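Local coordinates for cytochrome c-550-like protein (Thermosynechococcus elongatus, PDB 4LJI), which binds one heme c covalently, probably acts as a low-potential electron-transfer cytochrome, and can partly replace cytochrome c-550 (PsbV), at residues R102-S105 and E106-T110. Numbering follows the deposited sequence.
Sequences RRVS and EDWLT. With HEC (heme c), chain C.
S105 is bonded to D107, W108 and L109 just after it, making a tight turn held by both its backbone and side-chain oxygens. S105 O accepts two backbone N-H groups. L109 N donates to S105 O at 3.0 Å, fairly straight with an N-H...O angle of 158°, and closes a turn of the i to i+4 kind. W108 N also reaches S105 O at 3.0 Å, but from above the carbonyl plane. The S105 hydroxyl adds two weak bonds. A chi1 of 83° turns OG toward the N-H groups of D107 and W108. Both bonds to OG are strongly bent.

Apolar contacts join V104 to the side chains of W108 and L109. V104 CG1 lies against L109, 3.5 Å from its CB and almost as near to CD1. The same methyl meets W108 CD1 at 3.9 Å, at a slant to the indole. The other branch, V104 CG2, points to the heme and lies 3.9 Å from HEC CBB. L114 of helix 111-127 packs on both V104 and L109.

The polar ends of R102 and W108 are held elsewhere. R102 NH2 bonds to the backbone O of N49 in the second subunit, and W108 NE1 to N46. The R102 guanidinium comes obliquely near the W108 indole, with NH1 4.2 Å from CH2. Any cation-pi attraction across this long gap is weak at most. R102 CB is 3.5 Å from HEC CHC.

R102 directly follows C101, an axial ligand of the heme iron. This is the heme-pocket loop of a cytochrome c, running from the axial ligand through the ST motif at S105, with its weak OG bonds, to T110, the N-cap of helix 111-127.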
loop_
_atom_site.group_PDB
_atom_site.type_symbol
_atom_site.label_atom_id
_atom_site.label_comp_id
_atom_site.label_asym_id
_atom_site.label_seq_id
_atom_site.Cartn_x
_atom_site.Cartn_y
_atom_site.Cartn_z
ATOM N N ARG A 102 8.633 -5.642 -2.586
ATOM C CA ARG A 102 8.505 -5.932 -1.161
ATOM C C ARG A 102 8.771 -7.410 -0.942
ATOM O O ARG A 102 7.991 -8.261 -1.369
ATOM C CB ARG A 102 7.092 -5.588 -0.674
ATOM C CG ARG A 102 6.844 -5.835 0.786
ATOM C CD ARG A 102 7.955 -5.251 1.627
ATOM N NE ARG A 102 7.553 -5.150 3.023
ATOM C CZ ARG A 102 7.013 -4.059 3.559
ATOM N NH1 ARG A 102 6.660 -4.053 4.839
ATOM N NH2 ARG A 102 6.830 -2.980 2.810
ATOM N N ARG A 103 9.884 -7.716 -0.298
ATOM C CA ARG A 103 10.203 -9.096 0.014
ATOM C C ARG A 103 9.249 -9.548 1.120
ATOM O O ARG A 103 8.961 -8.781 2.047
ATOM C CB ARG A 103 11.650 -9.139 0.479
ATOM C CG ARG A 103 12.335 -10.462 0.353
ATOM C CD ARG A 103 13.808 -10.227 0.047
ATOM N NE ARG A 103 14.521 -11.486 -0.159
ATOM C CZ ARG A 103 15.752 -11.576 -0.651
ATOM N NH1 ARG A 103 16.416 -10.480 -1.006
ATOM N NH2 ARG A 103 16.317 -12.763 -0.802
ATOM N N VAL A 104 8.750 -10.782 1.056
ATOM C CA VAL A 104 7.823 -11.221 2.074
ATOM C C VAL A 104 8.408 -12.473 2.751
ATOM O O VAL A 104 8.524 -13.527 2.141
ATOM C CB VAL A 104 6.452 -11.516 1.503
ATOM C CG1 VAL A 104 5.543 -12.042 2.573
ATOM C CG2 VAL A 104 5.840 -10.239 0.923
ATOM N N SER A 105 8.780 -12.303 4.015
ATOM C CA SER A 105 9.442 -13.323 4.804
ATOM C C SER A 105 8.393 -14.299 5.253
ATOM O O SER A 105 7.217 -13.996 5.252
ATOM C CB SER A 105 10.059 -12.692 6.045
ATOM O OG SER A 105 9.070 -12.564 7.073
ATOM N N GLU A 106 8.808 -15.494 5.673
ATOM C CA GLU A 106 7.813 -16.458 6.112
ATOM C C GLU A 106 7.202 -16.057 7.436
ATOM O O GLU A 106 6.167 -16.571 7.840
ATOM C CB GLU A 106 8.431 -17.838 6.238
ATOM C CG GLU A 106 8.794 -18.448 4.908
ATOM C CD GLU A 106 9.106 -19.925 5.033
ATOM O OE1 GLU A 106 8.192 -20.717 5.369
ATOM O OE2 GLU A 106 10.269 -20.309 4.789
ATOM N N ASP A 107 7.883 -15.156 8.126
ATOM C CA ASP A 107 7.422 -14.629 9.395
ATOM C C ASP A 107 6.309 -13.613 9.143
ATOM O O ASP A 107 5.517 -13.293 10.033
ATOM C CB ASP A 107 8.600 -13.990 10.117
ATOM C CG ASP A 107 9.840 -14.869 10.076
ATOM O OD1 ASP A 107 9.951 -15.810 10.905
ATOM O OD2 ASP A 107 10.697 -14.636 9.192
ATOM N N TRP A 108 6.247 -13.126 7.913
ATOM C CA TRP A 108 5.223 -12.161 7.526
ATOM C C TRP A 108 4.023 -12.896 6.922
ATOM O O TRP A 108 2.908 -12.806 7.435
ATOM C CB TRP A 108 5.822 -11.146 6.553
ATOM C CG TRP A 108 4.969 -9.929 6.300
ATOM C CD1 TRP A 108 4.007 -9.798 5.352
ATOM C CD2 TRP A 108 5.020 -8.675 6.997
ATOM N NE1 TRP A 108 3.444 -8.545 5.410
ATOM C CE2 TRP A 108 4.048 -7.836 6.415
ATOM C CE3 TRP A 108 5.794 -8.180 8.054
ATOM C CZ2 TRP A 108 3.828 -6.524 6.854
ATOM C CZ3 TRP A 108 5.571 -6.870 8.493
ATOM C CH2 TRP A 108 4.593 -6.066 7.892
ATOM N N LEU A 109 4.254 -13.636 5.843
ATOM C CA LEU A 109 3.201 -14.451 5.248
ATOM C C LEU A 109 3.593 -15.926 5.133
ATOM O O LEU A 109 4.687 -16.240 4.697
ATOM C CB LEU A 109 2.829 -13.890 3.874
ATOM C CG LEU A 109 2.183 -12.511 3.983
ATOM C CD1 LEU A 109 1.929 -11.930 2.603
ATOM C CD2 LEU A 109 0.904 -12.633 4.769
ATOM N N THR A 110 2.689 -16.819 5.515
ATOM C CA THR A 110 2.949 -18.272 5.439
ATOM C C THR A 110 2.827 -18.657 3.975
ATOM O O THR A 110 2.315 -17.885 3.161
ATOM C CB THR A 110 1.914 -19.058 6.202
ATOM O OG1 THR A 110 0.634 -18.925 5.556
ATOM C CG2 THR A 110 1.835 -18.559 7.652
HETATM FE FE HEC C . 6.072 -5.562 -6.383
HETATM C CHA HEC C . 7.616 -6.206 -9.403
HETATM C CHB HEC C . 4.310 -8.517 -6.624
HETATM C CHC HEC C . 4.724 -5.073 -3.170
HETATM C CHD HEC C . 7.367 -2.457 -6.319
HETATM N NA HEC C . 5.926 -7.031 -7.735
HETATM C C1A HEC C . 6.700 -7.112 -8.892
HETATM C C2A HEC C . 6.339 -8.332 -9.587
HETATM C C3A HEC C . 5.415 -8.957 -8.808
HETATM C C4A HEC C . 5.180 -8.202 -7.652
HETATM C CMA HEC C . 4.766 -10.284 -9.102
HETATM C CAA HEC C . 6.869 -8.830 -10.932
HETATM C CBA HEC C . 6.074 -8.200 -12.104
HETATM C CGA HEC C . 6.521 -8.656 -13.472
HETATM O O1A HEC C . 7.398 -9.552 -13.624
HETATM O O2A HEC C . 5.986 -8.128 -14.501
HETATM N NB HEC C . 4.751 -6.577 -5.126
HETATM C C1B HEC C . 4.208 -7.773 -5.426
HETATM C C2B HEC C . 3.384 -8.177 -4.356
HETATM C C3B HEC C . 3.499 -7.257 -3.342
HETATM C C4B HEC C . 4.377 -6.210 -3.888
HETATM C CMB HEC C . 2.597 -9.467 -4.302
HETATM C CAB HEC C . 2.826 -7.251 -2.020
HETATM C CBB HEC C . 3.277 -8.277 -1.205
HETATM N NC HEC C . 6.039 -4.038 -4.994
HETATM C C1C HEC C . 5.460 -4.061 -3.753
HETATM C C2C HEC C . 5.589 -2.775 -3.214
HETATM C C3C HEC C . 6.337 -2.024 -4.083
HETATM C C4C HEC C . 6.639 -2.826 -5.219
HETATM C CMC HEC C . 5.031 -2.332 -1.868
HETATM C CAC HEC C . 6.666 -0.577 -3.891
HETATM C CBC HEC C . 7.415 -0.167 -2.842
HETATM N ND HEC C . 7.236 -4.555 -7.618
HETATM C C1D HEC C . 7.698 -3.321 -7.370
HETATM C C2D HEC C . 8.629 -2.921 -8.424
HETATM C C3D HEC C . 8.695 -3.946 -9.297
HETATM C C4D HEC C . 7.796 -4.968 -8.782
HETATM C CMD HEC C . 9.353 -1.592 -8.519
HETATM C CAD HEC C . 9.553 -4.012 -10.532
HETATM C CBD HEC C . 10.793 -4.852 -10.161
HETATM C CGD HEC C . 12.027 -5.047 -11.022
HETATM O O1D HEC C . 11.974 -5.229 -12.268
HETATM O O2D HEC C . 13.142 -5.056 -10.443
#